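Local coordinates for mandelate racemase/muconate lactonizing enzyme (PDB 4J3Z), which belongs to the enolase superfamily and probably abstracts a proton from a carboxylate substrate with metal assistance, its exact reaction being unassigned, at residues D[125-130]-D[331-336]; D[113-118]-D[357-362]; D[225-230]-D[251-256]; D[20-25]-D[381-386]. One frame throughout, in Å; residues are numbered along the deposited sequence.

Contact 1: D[125-130]-D[331-336]; sequences RIRAYT and LLMVEA
Tyr129 lays one face of its ring over the backbone of Glu335, with Glu335 CA 3.8 Å from the Tyr129 centroid, a CH-pi contact. Chi1 of 71° puts Tyr129 CG between its backbone N and carbonyl carbon, turning the ring across the neighbouring strand. Met333 crosses the ring at about a right angle, and Met333 SD approaches obliquely, 4.3 Å from the Tyr129 centroid, a Met-aromatic contact. A bend at chi3 (88°) brings Met333 CE over the centre of the Arg127 guanidinium, 3.6 Å from Arg127 CZ. On the other face of the sheet Val334 CG2 meets Ile126 CG2 at 3.6 Å. Val334 N bonds Arg127 O at 3.0 Å, and Tyr129 N bonds Val334 O at 3.1 Å. Strand 334-336 pairs in parallel with strand 125-131, the last barrel strand against the first, consistent with closure of the enolase-superfamily barrel. A serine in place of Tyr129 would probably open a gap beside Glu335 and leave the Met333 sulfur without its aromatic partner. Arg127 forms a salt bridge with Asp205; Glu335 forms one with Lys166 and accepts a bond from Leu311 N. Carbon and sulfur pack the stems; the polar ends are satisfied outside the two segments.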
loop_
_atom_site.group_PDB
_atom_site.type_symbol
_atom_site.label_atom_id
_atom_site.label_comp_id
_atom_site.label_asym_id
_atom_site.label_seq_id
_atom_site.Cartn_x
_atom_site.Cartn_y
_atom_site.Cartn_z
ATOM N N ARG D 125 27.300 22.838 -22.725
ATOM C CA ARG D 125 26.254 23.174 -23.667
ATOM C C ARG D 125 24.991 22.463 -23.191
ATOM O O ARG D 125 25.061 21.392 -22.576
ATOM C CB ARG D 125 26.614 22.707 -25.086
ATOM C CG ARG D 125 27.540 23.635 -25.868
ATOM C CD ARG D 125 27.445 23.388 -27.381
ATOM N NE ARG D 125 27.346 21.961 -27.685
ATOM C CZ ARG D 125 26.888 21.442 -28.822
ATOM N NH1 ARG D 125 26.837 20.121 -28.962
ATOM N NH2 ARG D 125 26.478 22.226 -29.821
ATOM N N ILE D 126 23.846 23.058 -23.508
ATOM C CA ILE D 126 22.550 22.583 -23.039
ATOM C C ILE D 126 21.652 22.217 -24.212
ATOM O O ILE D 126 21.526 22.986 -25.174
ATOM C CB ILE D 126 21.914 23.632 -22.090
ATOM C CG1 ILE D 126 22.242 23.286 -20.637
ATOM C CG2 ILE D 126 20.416 23.766 -22.283
ATOM C CD1 ILE D 126 23.591 23.789 -20.181
ATOM N N ARG D 127 21.051 21.029 -24.134
ATOM C CA ARG D 127 20.210 20.510 -25.205
ATOM C C ARG D 127 18.917 21.292 -25.259
ATOM O O ARG D 127 18.339 21.620 -24.214
ATOM C CB ARG D 127 19.935 19.018 -25.018
ATOM C CG ARG D 127 19.374 18.325 -26.256
ATOM C CD ARG D 127 19.238 16.830 -26.029
ATOM N NE ARG D 127 18.189 16.233 -26.846
ATOM C CZ ARG D 127 17.624 15.057 -26.590
ATOM N NH1 ARG D 127 18.003 14.351 -25.528
ATOM N NH2 ARG D 127 16.671 14.587 -27.391
ATOM N N ALA D 128 18.483 21.611 -26.477
ATOM C CA ALA D 128 17.312 22.454 -26.704
ATOM C C ALA D 128 16.347 21.839 -27.711
ATOM O O ALA D 128 16.762 21.152 -28.650
ATOM C CB ALA D 128 17.753 23.830 -27.182
ATOM N N TYR D 129 15.056 22.090 -27.516
ATOM C CA TYR D 129 14.056 21.753 -28.531
ATOM C C TYR D 129 13.209 22.963 -28.897
ATOM O O TYR D 129 13.467 24.067 -28.429
ATOM C CB TYR D 129 13.171 20.593 -28.076
ATOM C CG TYR D 129 12.190 20.912 -26.954
ATOM C CD1 TYR D 129 10.923 21.433 -27.229
ATOM C CD2 TYR D 129 12.522 20.664 -25.622
ATOM C CE1 TYR D 129 10.026 21.705 -26.210
ATOM C CE2 TYR D 129 11.630 20.929 -24.600
ATOM C CZ TYR D 129 10.383 21.444 -24.898
ATOM O OH TYR D 129 9.497 21.716 -23.883
ATOM N N THR D 130 12.200 22.742 -29.738
ATOM C CA THR D 130 11.273 23.791 -30.149
ATOM C C THR D 130 9.892 23.201 -30.504
ATOM O O THR D 130 9.760 21.997 -30.724
ATOM C CB THR D 130 11.861 24.589 -31.335
ATOM O OG1 THR D 130 10.960 25.628 -31.735
ATOM C CG2 THR D 130 12.151 23.673 -32.516
ATOM N N LEU D 331 19.362 17.707 -16.039
ATOM C CA LEU D 331 18.722 18.442 -17.125
ATOM C C LEU D 331 18.560 17.580 -18.375
ATOM O O LEU D 331 19.525 16.992 -18.859
ATOM C CB LEU D 331 19.520 19.698 -17.487
ATOM C CG LEU D 331 18.800 20.569 -18.524
ATOM C CD1 LEU D 331 17.854 21.549 -17.839
ATOM C CD2 LEU D 331 19.804 21.295 -19.393
ATOM N N LEU D 332 17.337 17.506 -18.890
ATOM C CA LEU D 332 17.106 16.870 -20.183
ATOM C C LEU D 332 17.197 17.886 -21.336
ATOM O O LEU D 332 18.027 17.724 -22.233
ATOM C CB LEU D 332 15.782 16.115 -20.191
ATOM C CG LEU D 332 15.364 15.452 -21.502
ATOM C CD1 LEU D 332 16.281 14.301 -21.892
ATOM C CD2 LEU D 332 13.922 14.997 -21.386
ATOM N N MET D 333 16.360 18.926 -21.307
ATOM C CA MET D 333 16.384 19.980 -22.339
ATOM C C MET D 333 15.565 21.205 -21.967
ATOM O O MET D 333 14.546 21.099 -21.281
ATOM C CB MET D 333 15.903 19.448 -23.702
ATOM C CG MET D 333 14.516 18.815 -23.693
ATOM S SD MET D 333 14.093 17.947 -25.215
ATOM C CE MET D 333 14.744 16.316 -24.879
ATOM N N VAL D 334 16.027 22.369 -22.426
ATOM C CA VAL D 334 15.252 23.608 -22.371
ATOM C C VAL D 334 14.320 23.723 -23.586
ATOM O O VAL D 334 14.725 23.440 -24.708
ATOM C CB VAL D 334 16.158 24.864 -22.339
ATOM C CG1 VAL D 334 16.876 24.995 -21.004
ATOM C CG2 VAL D 334 17.156 24.856 -23.493
ATOM N N GLU D 335 13.070 24.117 -23.338
ATOM C CA GLU D 335 12.125 24.518 -24.386
ATOM C C GLU D 335 12.552 25.871 -24.907
ATOM O O GLU D 335 12.854 26.768 -24.107
ATOM C CB GLU D 335 10.717 24.636 -23.804
ATOM C CG GLU D 335 9.607 24.940 -24.804
ATOM C CD GLU D 335 8.219 24.815 -24.186
ATOM O OE1 GLU D 335 8.038 25.223 -23.016
ATOM O OE2 GLU D 335 7.302 24.303 -24.862
ATOM N N ALA D 336 12.589 26.034 -26.228
ATOM C CA ALA D 336 13.024 27.320 -26.799
ATOM C C ALA D 336 11.999 27.946 -27.740
ATOM O O ALA D 336 11.235 27.236 -28.382
ATOM C CB ALA D 336 14.368 27.165 -27.502
#

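Contact 2: D[113-118]-D[357-362]; sequences PVWAML and VAAPDA
Trp115 reaches across to Ala359 and Pro360 with the pyrrole side of its indole. Its CB already points toward 357-362. Chi1 of 55° holds CG between the backbone N and the carbonyl carbon, and this swings the pyrrole edge to the partner loop. Trp115 CD1 lies 4.1 Å from Pro360 CD, a loose apolar contact. The next atom carries the main interaction: Trp115 NE1 donates to Pro360 O at 2.9 Å, with an N-H...O angle of 161°. The angle is fairly straight, and the oxygen lies close to the indole plane. Seen from the acceptor, the donor is tilted 22° out of the carbonyl plane. The methyl of Ala359 comes in obliquely, its CB 3.9 Å from Trp115 NE1 and 4.3 Å from Trp115 CE2. Further along the six-membered ring, Trp115 CZ2 still passes 3.8 Å from Pro360 O.

Within its own segment the indole is covered on one face by Pro113 CG, offset toward the rim. Pro113 also touches the partner loop, with its CB 3.2 Å from Ala362 O. His323 and Val326 of helix 315-327 pack on Trp115 as well, and Asn70 of a third subunit touches it. Residues 114-117 lie in the link that leads to strand 125-131, which pairs antiparallel with strand 356-358. A side-chain-to-backbone hydrogen bond thus joins the 3-10 turn after helix 89-109 to the loop leaving strand 356-358, at the periphery of an enolase-superfamily barrel.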
loop_
_atom_site.group_PDB
_atom_site.type_symbol
_atom_site.label_atom_id
_atom_site.label_comp_id
_atom_site.label_asym_id
_atom_site.label_seq_id
_atom_site.Cartn_x
_atom_site.Cartn_y
_atom_site.Cartn_z
ATOM N N PRO D 113 28.370 34.862 -13.615
ATOM C CA PRO D 113 27.124 34.517 -14.309
ATOM C C PRO D 113 26.238 33.738 -13.367
ATOM O O PRO D 113 26.756 32.997 -12.529
ATOM C CB PRO D 113 27.593 33.637 -15.473
ATOM C CG PRO D 113 28.895 33.053 -15.013
ATOM C CD PRO D 113 29.516 34.051 -14.071
ATOM N N VAL D 114 24.920 33.895 -13.483
ATOM C CA VAL D 114 24.010 33.283 -12.502
ATOM C C VAL D 114 24.297 31.792 -12.263
ATOM O O VAL D 114 24.288 31.353 -11.120
ATOM C CB VAL D 114 22.518 33.544 -12.814
ATOM C CG1 VAL D 114 21.619 32.764 -11.869
ATOM C CG2 VAL D 114 22.206 35.021 -12.670
ATOM N N TRP D 115 24.582 31.022 -13.314
ATOM C CA TRP D 115 24.814 29.577 -13.113
ATOM C C TRP D 115 25.913 29.269 -12.102
ATOM O O TRP D 115 25.834 28.286 -11.377
ATOM C CB TRP D 115 25.037 28.801 -14.422
ATOM C CG TRP D 115 26.139 29.308 -15.334
ATOM C CD1 TRP D 115 25.975 30.005 -16.490
ATOM C CD2 TRP D 115 27.559 29.121 -15.179
ATOM N NE1 TRP D 115 27.198 30.278 -17.060
ATOM C CE2 TRP D 115 28.185 29.742 -16.280
ATOM C CE3 TRP D 115 28.361 28.489 -14.220
ATOM C CZ2 TRP D 115 29.575 29.759 -16.442
ATOM C CZ3 TRP D 115 29.742 28.509 -14.381
ATOM C CH2 TRP D 115 30.331 29.138 -15.482
ATOM N N ALA D 116 26.916 30.144 -12.034
ATOM C CA ALA D 116 28.044 29.961 -11.125
ATOM C C ALA D 116 27.673 30.161 -9.646
ATOM O O ALA D 116 28.538 30.110 -8.770
ATOM C CB ALA D 116 29.195 30.873 -11.536
ATOM N N MET D 117 26.386 30.390 -9.376
ATOM C CA MET D 117 25.894 30.546 -8.005
ATOM C C MET D 117 24.892 29.437 -7.647
ATOM O O MET D 117 24.305 29.418 -6.551
ATOM C CB MET D 117 25.290 31.938 -7.819
ATOM C CG MET D 117 26.285 33.071 -8.051
ATOM S SD MET D 117 25.588 34.728 -7.891
ATOM C CE MET D 117 24.421 34.739 -9.252
ATOM N N LEU D 118 24.723 28.505 -8.586
ATOM C CA LEU D 118 23.775 27.407 -8.451
ATOM C C LEU D 118 24.462 26.048 -8.580
ATOM O O LEU D 118 23.798 25.030 -8.789
ATOM C CB LEU D 118 22.677 27.525 -9.511
ATOM C CG LEU D 118 21.820 28.786 -9.656
ATOM C CD1 LEU D 118 21.063 28.702 -10.974
ATOM C CD2 LEU D 118 20.846 28.959 -8.497
ATOM N N VAL D 357 22.415 25.204 -26.657
ATOM C CA VAL D 357 22.767 26.505 -26.102
ATOM C C VAL D 357 24.020 26.309 -25.275
ATOM O O VAL D 357 24.131 25.320 -24.555
ATOM C CB VAL D 357 21.668 27.052 -25.160
ATOM C CG1 VAL D 357 21.817 28.559 -24.979
ATOM C CG2 VAL D 357 20.282 26.701 -25.671
ATOM N N ALA D 358 24.964 27.241 -25.378
ATOM C CA ALA D 358 26.194 27.172 -24.592
ATOM C C ALA D 358 26.011 28.010 -23.343
ATOM O O ALA D 358 25.344 29.050 -23.382
ATOM C CB ALA D 358 27.382 27.670 -25.405
ATOM N N ALA D 359 26.599 27.555 -22.240
ATOM C CA ALA D 359 26.576 28.293 -20.979
ATOM C C ALA D 359 27.058 29.735 -21.172
ATOM O O ALA D 359 28.182 29.949 -21.631
ATOM C CB ALA D 359 27.420 27.579 -19.935
ATOM N N PRO D 360 26.201 30.725 -20.839
ATOM C CA PRO D 360 26.523 32.151 -21.020
ATOM C C PRO D 360 27.743 32.625 -20.208
ATOM O O PRO D 360 28.162 31.959 -19.249
ATOM C CB PRO D 360 25.243 32.867 -20.566
ATOM C CG PRO D 360 24.163 31.839 -20.682
ATOM C CD PRO D 360 24.826 30.537 -20.339
ATOM N N ASP D 361 28.284 33.774 -20.607
ATOM C CA ASP D 361 29.598 34.252 -20.179
ATOM C C ASP D 361 29.566 35.514 -19.322
ATOM O O ASP D 361 30.574 35.879 -18.701
ATOM C CB ASP D 361 30.444 34.559 -21.419
ATOM C CG ASP D 361 31.509 33.519 -21.686
ATOM O OD1 ASP D 361 31.807 32.712 -20.782
ATOM O OD2 ASP D 361 32.064 33.527 -22.809
ATOM N N ALA D 362 28.428 36.199 -19.332
ATOM C CA ALA D 362 28.320 37.525 -18.740
ATOM C C ALA D 362 27.793 37.459 -17.309
ATOM O O ALA D 362 27.138 36.477 -16.935
ATOM C CB ALA D 362 27.434 38.410 -19.603
#

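Contact 3: D[225-230]-D[251-256]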
loop_
_atom_site.group_PDB
_atom_site.type_symbol
_atom_site.label_atom_id
_atom_site.label_comp_id
_atom_site.label_asym_id
_atom_site.label_seq_id
_atom_site.Cartn_x
_atom_site.Cartn_y
_atom_site.Cartn_z
ATOM N N ALA D 225 -2.070 4.861 -28.938
ATOM C CA ALA D 225 -1.978 5.087 -30.395
ATOM C C ALA D 225 -0.610 5.598 -30.800
ATOM O O ALA D 225 -0.124 5.295 -31.894
ATOM C CB ALA D 225 -3.048 6.051 -30.870
ATOM N N ILE D 226 0.016 6.375 -29.925
ATOM C CA ILE D 226 1.304 6.982 -30.247
ATOM C C ILE D 226 2.533 6.209 -29.760
ATOM O O ILE D 226 3.652 6.533 -30.143
ATOM C CB ILE D 226 1.375 8.448 -29.783
ATOM C CG1 ILE D 226 1.212 8.535 -28.255
ATOM C CG2 ILE D 226 0.341 9.277 -30.546
ATOM C CD1 ILE D 226 1.345 9.933 -27.682
ATOM N N GLU D 227 2.332 5.176 -28.944
ATOM C CA GLU D 227 3.459 4.365 -28.474
ATOM C C GLU D 227 4.360 3.805 -29.574
ATOM O O GLU D 227 5.589 3.944 -29.473
ATOM C CB GLU D 227 2.993 3.230 -27.578
ATOM C CG GLU D 227 3.146 3.512 -26.101
ATOM C CD GLU D 227 2.422 2.486 -25.273
ATOM O OE1 GLU D 227 2.016 1.460 -25.856
ATOM O OE2 GLU D 227 2.255 2.708 -24.056
ATOM N N PRO D 228 3.772 3.155 -30.610
ATOM C CA PRO D 228 4.618 2.611 -31.677
ATOM C C PRO D 228 5.637 3.608 -32.254
ATOM O O PRO D 228 6.633 3.188 -32.848
ATOM C CB PRO D 228 3.606 2.206 -32.751
ATOM C CG PRO D 228 2.381 1.847 -31.978
ATOM C CD PRO D 228 2.353 2.784 -30.803
ATOM N N TYR D 229 5.408 4.892 -32.072
ATOM C CA TYR D 229 6.304 5.888 -32.568
ATOM C C TYR D 229 7.350 6.356 -31.603
ATOM O O TYR D 229 8.144 7.175 -31.932
ATOM C CB TYR D 229 5.547 7.052 -33.156
ATOM C CG TYR D 229 4.435 6.595 -33.983
ATOM C CD1 TYR D 229 4.658 6.090 -35.232
ATOM C CD2 TYR D 229 3.157 6.585 -33.499
ATOM C CE1 TYR D 229 3.632 5.617 -35.986
ATOM C CE2 TYR D 229 2.136 6.119 -34.249
ATOM C CZ TYR D 229 2.387 5.642 -35.487
ATOM O OH TYR D 229 1.378 5.192 -36.223
ATOM N N ASP D 230 7.343 5.775 -30.411
ATOM C CA ASP D 230 8.327 6.056 -29.367
ATOM C C ASP D 230 8.564 7.509 -28.996
ATOM O O ASP D 230 9.683 7.999 -29.081
ATOM C CB ASP D 230 9.660 5.340 -29.568
ATOM C CG ASP D 230 10.568 5.489 -28.361
ATOM O OD1 ASP D 230 10.075 5.348 -27.235
ATOM O OD2 ASP D 230 11.763 5.769 -28.521
ATOM N N ALA D 251 1.243 4.261 -15.222
ATOM C CA ALA D 251 1.266 2.810 -15.085
ATOM C C ALA D 251 0.879 2.104 -16.398
ATOM O O ALA D 251 1.496 1.090 -16.756
ATOM C CB ALA D 251 0.381 2.359 -13.925
ATOM N N HIS D 252 -0.121 2.625 -17.117
ATOM C CA HIS D 252 -0.635 2.058 -18.363
ATOM C C HIS D 252 0.159 2.390 -19.628
ATOM O O HIS D 252 -0.141 1.882 -20.699
ATOM C CB HIS D 252 -2.062 2.549 -18.577
ATOM C CG HIS D 252 -3.094 1.752 -17.849
ATOM N ND1 HIS D 252 -3.372 1.937 -16.512
ATOM C CD2 HIS D 252 -3.926 0.777 -18.278
ATOM C CE1 HIS D 252 -4.331 1.105 -16.148
ATOM N NE2 HIS D 252 -4.684 0.391 -17.203
ATOM N N THR D 253 1.107 3.309 -19.534
ATOM C CA THR D 253 1.870 3.623 -20.729
ATOM C C THR D 253 3.355 3.568 -20.448
ATOM O O THR D 253 3.799 3.875 -19.338
ATOM C CB THR D 253 1.431 4.943 -21.426
ATOM O OG1 THR D 253 1.947 4.970 -22.763
ATOM C CG2 THR D 253 1.913 6.177 -20.674
ATOM N N SER D 254 4.098 3.129 -21.460
ATOM C CA SER D 254 5.546 3.052 -21.421
ATOM C C SER D 254 6.188 4.392 -21.777
ATOM O O SER D 254 7.417 4.503 -21.795
ATOM C CB SER D 254 6.022 1.990 -22.409
ATOM O OG SER D 254 5.633 2.330 -23.727
ATOM N N ILE D 255 5.360 5.393 -22.091
ATOM C CA ILE D 255 5.856 6.711 -22.488
ATOM C C ILE D 255 6.086 7.560 -21.246
ATOM O O ILE D 255 5.150 7.797 -20.493
ATOM C CB ILE D 255 4.862 7.459 -23.404
ATOM C CG1 ILE D 255 4.581 6.657 -24.681
ATOM C CG2 ILE D 255 5.398 8.847 -23.749
ATOM C CD1 ILE D 255 3.325 7.103 -25.400
ATOM N N PRO D 256 7.328 8.027 -21.025
ATOM C CA PRO D 256 7.604 8.906 -19.885
ATOM C C PRO D 256 6.601 10.064 -19.782
ATOM O O PRO D 256 6.175 10.600 -20.808
ATOM C CB PRO D 256 9.018 9.446 -20.168
ATOM C CG PRO D 256 9.476 8.815 -21.452
ATOM C CD PRO D 256 8.544 7.697 -21.788
#
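Glu227 stretches out to Thr253 and Ser254 and delivers a single carboxylate oxygen to both. Its chain is extended beyond CG (chi2 169°), which carries the carboxylate from the end of one helix to the turn that follows another. Thr253 OG1 donates to Glu227 OE2 at 2.6 Å. It meets that oxygen on the anti side, somewhat out of the carboxylate plane. Chi1 of Thr253 is -163°, which sets the hydroxyl opposite the threonine's own backbone N and aims it at the glutamate. Ser254 N donates to the same Glu227 OE2 at 3.2 Å, with an N-H...O angle of 164°. This donor stands above the carboxylate plane, on the opposite face from the threonine hydroxyl.

The aliphatic part of the glutamate is used too. Ile255 CG1 lies beside its own backbone N, anti to the carbonyl carbon. This takes Ile255 CD1 to 3.7 Å from Glu227 CG and 3.8 Å from Ile226 CG1. Ile226 CG1 stands between its backbone N and carbonyl carbon, and the two isoleucines cross at about a right angle.

A 3-10 turn follows helix 216-226, where Asp230 N bonds Glu227 O at 2.7 Å. The contact ties the ends of helices 216-226 and 246-252. These are successive outer helices of the beta/alpha barrel, each followed by a parallel barrel strand. Arg221 of a second subunit forms a salt bridge with Asp230. Glu227 OE1 has its own partner in Lys224. With a lysine at one oxygen and two donors at the other, the carboxylate is probably ionised and hindered from turning.

Contact 4: D[20-25]-D[381-386]; sequences GGRYWL and GNRLHL
Tyr23 overlaps His385, whose CB sits over one face of the tyrosine ring, 3.6 Å from the Tyr23 centroid. This is a CH-pi contact displaced toward the rim. The imidazole then turns its edge to the same ring, with planes 55° apart. Chi1 of 159° sets the His385 ring opposite its own backbone N and sends it to the glycine turn, where His385 CE1 lies 3.3 Å from Gly21 CA. Gly21 has no side chain, and the imidazole packs directly against its CA. Tyr23 OH touches Leu384 CD2 at 3.8 Å. An alanine in place of Tyr23 is likely to strip His385 CB of its aromatic cover and let the imidazole shift.

Arg22 runs alongside the partner backbone. Arg22 NH1 donates to Leu384 O in the guanidinium plane and on a carbonyl lone pair; the modelled 2.5 Å is too short to be taken literally. One guanidinium face is covered by Arg383 CB, 3.4 Å from Arg22 CZ. Arg22 N makes a weak bond to His385 O at 3.4 Å.

Tyr42 and Tyr312 also meet the His385 ring, while Arg61 of a fifth subunit packs on Leu384. Residues 20-23 close the loop between strands 4-12 and 24-31. In enolase-superfamily enzymes this loop of the N-terminal capping domain typically folds over the barrel mouth; here the C-terminal tail packs against it.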
loop_
_atom_site.group_PDB
_atom_site.type_symbol
_atom_site.label_atom_id
_atom_site.label_comp_id
_atom_site.label_asym_id
_atom_site.label_seq_id
_atom_site.Cartn_x
_atom_site.Cartn_y
_atom_site.Cartn_z
ATOM N N GLY D 20 5.082 32.905 -28.173
ATOM C CA GLY D 20 5.470 33.438 -26.875
ATOM C C GLY D 20 4.282 33.854 -26.028
ATOM O O GLY D 20 4.364 33.846 -24.801
ATOM N N GLY D 21 3.188 34.225 -26.686
ATOM C CA GLY D 21 1.939 34.579 -26.024
ATOM C C GLY D 21 1.388 35.917 -26.471
ATOM O O GLY D 21 2.032 36.630 -27.248
ATOM N N ARG D 22 0.188 36.247 -25.993
ATOM C CA ARG D 22 -0.419 37.565 -26.195
ATOM C C ARG D 22 0.423 38.699 -25.606
ATOM O O ARG D 22 0.575 39.756 -26.234
ATOM C CB ARG D 22 -1.820 37.617 -25.582
ATOM C CG ARG D 22 -2.961 37.267 -26.526
ATOM C CD ARG D 22 -4.217 38.020 -26.112
ATOM N NE ARG D 22 -5.406 37.617 -26.859
ATOM C CZ ARG D 22 -6.282 36.699 -26.456
ATOM N NH1 ARG D 22 -6.118 36.070 -25.303
ATOM N NH2 ARG D 22 -7.336 36.411 -27.212
ATOM N N TYR D 23 0.950 38.484 -24.399
ATOM C CA TYR D 23 1.796 39.470 -23.722
ATOM C C TYR D 23 2.814 38.815 -22.797
ATOM O O TYR D 23 2.558 37.734 -22.252
ATOM C CB TYR D 23 0.950 40.465 -22.925
ATOM C CG TYR D 23 0.045 39.838 -21.885
ATOM C CD1 TYR D 23 0.552 39.392 -20.662
ATOM C CD2 TYR D 23 -1.321 39.701 -22.121
ATOM C CE1 TYR D 23 -0.270 38.823 -19.709
ATOM C CE2 TYR D 23 -2.153 39.140 -21.170
ATOM C CZ TYR D 23 -1.621 38.699 -19.968
ATOM O OH TYR D 23 -2.442 38.136 -19.020
ATOM N N TRP D 24 3.966 39.467 -22.631
ATOM C CA TRP D 24 4.934 39.067 -21.610
ATOM C C TRP D 24 4.955 40.095 -20.494
ATOM O O TRP D 24 4.738 41.279 -20.743
ATOM C CB TRP D 24 6.336 38.926 -22.195
ATOM C CG TRP D 24 6.452 37.959 -23.337
ATOM C CD1 TRP D 24 5.736 36.807 -23.523
ATOM C CD2 TRP D 24 7.355 38.053 -24.441
ATOM N NE1 TRP D 24 6.140 36.181 -24.680
ATOM C CE2 TRP D 24 7.137 36.923 -25.258
ATOM C CE3 TRP D 24 8.322 38.988 -24.828
ATOM C CZ2 TRP D 24 7.848 36.703 -26.437
ATOM C CZ3 TRP D 24 9.041 38.761 -26.001
ATOM C CH2 TRP D 24 8.787 37.632 -26.795
ATOM N N LEU D 25 5.219 39.635 -19.269
ATOM C CA LEU D 25 5.264 40.505 -18.103
ATOM C C LEU D 25 6.667 40.570 -17.525
ATOM O O LEU D 25 7.106 39.662 -16.802
ATOM C CB LEU D 25 4.282 40.015 -17.031
ATOM C CG LEU D 25 2.831 40.471 -17.095
ATOM C CD1 LEU D 25 1.905 39.355 -16.614
ATOM C CD2 LEU D 25 2.649 41.731 -16.268
ATOM N N GLY D 381 -4.402 45.833 -24.645
ATOM C CA GLY D 381 -5.647 45.064 -24.793
ATOM C C GLY D 381 -6.267 44.523 -23.510
ATOM O O GLY D 381 -5.726 44.710 -22.420
ATOM N N ASN D 382 -7.407 43.845 -23.652
ATOM C CA ASN D 382 -8.175 43.329 -22.507
ATOM C C ASN D 382 -7.942 41.849 -22.195
ATOM O O ASN D 382 -7.935 41.450 -21.027
ATOM C CB ASN D 382 -9.678 43.562 -22.716
ATOM C CG ASN D 382 -10.089 45.009 -22.504
ATOM O OD1 ASN D 382 -9.267 45.923 -22.571
ATOM N ND2 ASN D 382 -11.377 45.222 -22.252
ATOM N N ARG D 383 -7.758 41.048 -23.244
ATOM C CA ARG D 383 -7.716 39.585 -23.130
ATOM C C ARG D 383 -6.427 39.048 -22.472
ATOM O O ARG D 383 -5.512 39.818 -22.154
ATOM C CB ARG D 383 -7.959 38.934 -24.503
ATOM C CG ARG D 383 -9.015 39.620 -25.368
ATOM C CD ARG D 383 -10.442 39.332 -24.918
ATOM N NE ARG D 383 -10.971 38.118 -25.535
ATOM C CZ ARG D 383 -12.252 37.759 -25.532
ATOM N NH1 ARG D 383 -13.170 38.514 -24.938
ATOM N NH2 ARG D 383 -12.620 36.635 -26.128
ATOM N N LEU D 384 -6.368 37.729 -22.272
ATOM C CA LEU D 384 -5.275 37.092 -21.525
ATOM C C LEU D 384 -4.129 36.573 -22.393
ATOM O O LEU D 384 -4.285 36.372 -23.590
ATOM C CB LEU D 384 -5.810 35.941 -20.660
ATOM C CG LEU D 384 -6.755 36.279 -19.508
ATOM C CD1 LEU D 384 -7.457 35.024 -19.017
ATOM C CD2 LEU D 384 -6.017 36.977 -18.375
ATOM N N HIS D 385 -2.983 36.345 -21.749
ATOM C CA HIS D 385 -1.781 35.799 -22.387
ATOM C C HIS D 385 -2.053 34.418 -22.988
ATOM O O HIS D 385 -1.688 34.151 -24.136
ATOM C CB HIS D 385 -0.636 35.740 -21.364
ATOM C CG HIS D 385 0.455 34.781 -21.721
ATOM N ND1 HIS D 385 1.366 35.029 -22.727
ATOM C CD2 HIS D 385 0.784 33.573 -21.204
ATOM C CE1 HIS D 385 2.211 34.016 -22.809
ATOM N NE2 HIS D 385 1.879 33.120 -21.898
ATOM N N LEU D 386 -2.685 33.555 -22.189
ATOM C CA LEU D 386 -3.164 32.251 -22.637
ATOM C C LEU D 386 -4.625 32.084 -22.238
ATOM O O LEU D 386 -5.029 32.513 -21.155
ATOM C CB LEU D 386 -2.325 31.122 -22.033
ATOM C CG LEU D 386 -1.109 30.641 -22.825
ATOM C CD1 LEU D 386 -0.129 29.925 -21.910
ATOM C CD2 LEU D 386 -1.538 29.737 -23.977
#

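Contacts 1 and 2 share one sheet and touch directly: Ile126 N lies 2.5 Å from Val357 O, a probable hydrogen bond, and their centres are 15 Å apart. Strand 125-131 therefore joins the barrel closure of contact 1 to the surface loops of contact 2. Contact 3 lies at the barrel's outer helices, its centre about 22 Å from that of contact 1 and about 35 Å from that of contact 2. Contact 4 belongs to the capping domain and the tail, with nearest atoms about 8 Å from contact 1. In this superfamily the active site sits between barrel mouth and cap, so contacts 1 and 4 probably flank it.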